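Surface-associated protein CshB (Streptococcus gordonii, PDB 6YZG) is a cell-wall-anchored streptococcal surface adhesin whose non-repetitive domain 2, the piece crystallised here, probably takes part in binding host fibronectin. Local coordinates at residues 49-52 and 53-57. Residues are numbered along the deposited sequence; the frame is centred on the assembly and turned at random.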
loop_
_atom_site.group_PDB
_atom_site.type_symbol
_atom_site.label_atom_id
_atom_site.label_comp_id
_atom_site.label_asym_id
_atom_site.label_seq_id
_atom_site.Cartn_x
_atom_site.Cartn_y
_atom_site.Cartn_z
ATOM N N GLU A 49 -7.107 24.228 17.593
ATOM C CA GLU A 49 -6.103 25.219 18.057
ATOM C C GLU A 49 -4.701 24.729 17.674
ATOM O O GLU A 49 -3.877 25.526 17.452
ATOM C CB GLU A 49 -6.194 25.433 19.566
ATOM C CG GLU A 49 -7.492 26.066 19.971
ATOM C CD GLU A 49 -7.591 27.575 19.938
ATOM O OE1 GLU A 49 -6.571 28.237 19.840
ATOM O OE2 GLU A 49 -8.724 28.073 20.085
ATOM N N ILE A 50 -4.498 23.412 17.619
ATOM C CA ILE A 50 -3.216 22.848 17.155
ATOM C C ILE A 50 -2.903 23.417 15.758
ATOM O O ILE A 50 -1.823 23.917 15.487
ATOM C CB ILE A 50 -3.216 21.313 17.170
ATOM C CG1 ILE A 50 -3.480 20.719 18.569
ATOM C CG2 ILE A 50 -1.938 20.823 16.544
ATOM C CD1 ILE A 50 -4.127 19.377 18.460
ATOM N N TYR A 51 -3.868 23.268 14.857
ATOM C CA TYR A 51 -3.697 23.722 13.467
ATOM C C TYR A 51 -3.585 25.286 13.418
ATOM O O TYR A 51 -2.711 25.751 12.690
ATOM C CB TYR A 51 -4.897 23.223 12.650
ATOM C CG TYR A 51 -4.821 23.611 11.203
ATOM C CD1 TYR A 51 -4.141 22.849 10.252
ATOM C CD2 TYR A 51 -5.438 24.795 10.780
ATOM C CE1 TYR A 51 -4.123 23.183 8.922
ATOM C CE2 TYR A 51 -5.416 25.140 9.444
ATOM C CZ TYR A 51 -4.782 24.331 8.521
ATOM O OH TYR A 51 -4.730 24.749 7.195
ATOM N N LYS A 52 -4.415 25.942 14.201
ATOM C CA LYS A 52 -4.360 27.452 14.312
ATOM C C LYS A 52 -2.923 27.857 14.592
ATOM O O LYS A 52 -2.350 28.731 13.871
ATOM C CB LYS A 52 -5.311 27.933 15.385
ATOM C CG LYS A 52 -5.246 29.444 15.578
ATOM C CD LYS A 52 -5.964 29.899 16.773
ATOM C CE LYS A 52 -6.122 31.414 16.743
ATOM N NZ LYS A 52 -6.640 31.886 18.049
ATOM N N LYS A 53 -2.279 27.213 15.558
ATOM C CA LYS A 53 -0.890 27.591 15.904
ATOM C C LYS A 53 0.114 27.232 14.806
ATOM O O LYS A 53 1.070 27.941 14.646
ATOM C CB LYS A 53 -0.529 27.054 17.288
ATOM C CG LYS A 53 -1.383 27.633 18.410
ATOM C CD LYS A 53 -1.214 26.995 19.756
ATOM C CE LYS A 53 -2.354 27.285 20.712
ATOM N NZ LYS A 53 -2.185 26.558 21.993
ATOM N N ARG A 54 -0.096 26.132 14.098
ATOM C CA ARG A 54 0.816 25.750 13.035
ATOM C C ARG A 54 0.744 26.745 11.864
ATOM O O ARG A 54 1.772 26.924 11.221
ATOM C CB ARG A 54 0.546 24.333 12.517
ATOM C CG ARG A 54 0.791 23.273 13.594
ATOM C CD ARG A 54 0.500 21.939 13.000
ATOM N NE ARG A 54 0.786 20.812 13.919
ATOM C CZ ARG A 54 0.631 19.550 13.586
ATOM N NH1 ARG A 54 0.128 19.200 12.414
ATOM N NH2 ARG A 54 0.830 18.569 14.474
ATOM N N VAL A 55 -0.423 27.325 11.580
ATOM C CA VAL A 55 -0.502 28.232 10.382
ATOM C C VAL A 55 -0.306 29.694 10.821
ATOM O O VAL A 55 -0.203 30.538 9.898
ATOM C CB VAL A 55 -1.820 28.080 9.585
ATOM C CG1 VAL A 55 -1.933 26.725 8.941
ATOM C CG2 VAL A 55 -3.041 28.380 10.408
ATOM N N ALA A 56 -0.260 30.007 12.099
ATOM C CA ALA A 56 -0.171 31.421 12.550
ATOM C C ALA A 56 1.039 32.076 11.880
ATOM O O ALA A 56 2.155 31.504 11.912
ATOM C CB ALA A 56 -0.011 31.457 14.038
ATOM N N GLY A 57 0.806 33.276 11.331
ATOM C CA GLY A 57 1.932 34.086 10.831
ATOM C C GLY A 57 2.440 33.620 9.492
ATOM O O GLY A 57 3.501 34.119 9.049
#
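Y51 and V55 make the main apolar contact within the short helix 49-55, which follows strand 33-41 in the CshA-type non-repetitive domain 2. Their i to i+4 spacing brings them together, one turn apart. V55 CG1 sits over one face of the Y51 ring, 4.1 Å from its centroid, a CH-pi contact. It lies off the centre, nearer the hydroxyl end, with Y51 CZ at 3.7 Å. Y51 has CG anti to its own nitrogen (chi1 -179°), which carries the ring along the helix toward V55. The other methyl, V55 CG2, rests against Y51 O and K52 O.

A second i to i+4 pair is I50 and R54. They run side by side in the same direction. I50 CG2 lies over one face of the R54 guanidinium, 3.8 Å from R54 NE. The R54 chain is extended, and its CG packs 3.3 Å from I50 O.

The backbone bonds are those of an alpha-helix. K53 N donates to E49 O at 3.0 Å, R54 N to I50 O at 3.1 Å and V55 N to Y51 O at 3.0 Å. V55 N also makes a weak bond to K52 O. The helix ends here, and A56 is the first residue to leave helical geometry.

Charge plays a looser part. E49 OE1 and K53 NZ stay 5.2 Å apart, so any attraction between them is probably weak.

Y51 OH bonds to T63 OG1 and D206 N. R54 NH1 bonds to K209 O, while R54 NE forms a salt bridge with D285 OD2 of the second subunit.

Each flat group thus has a methyl over one face and its polar end bonded outside the helix. The outer bonds anchor the Y51 hydroxyl, while V55 CG1 bears on the turn of the ring. Bonds at NE and NH1 probably fix the guanidinium's orientation, tying this helix to the second subunit.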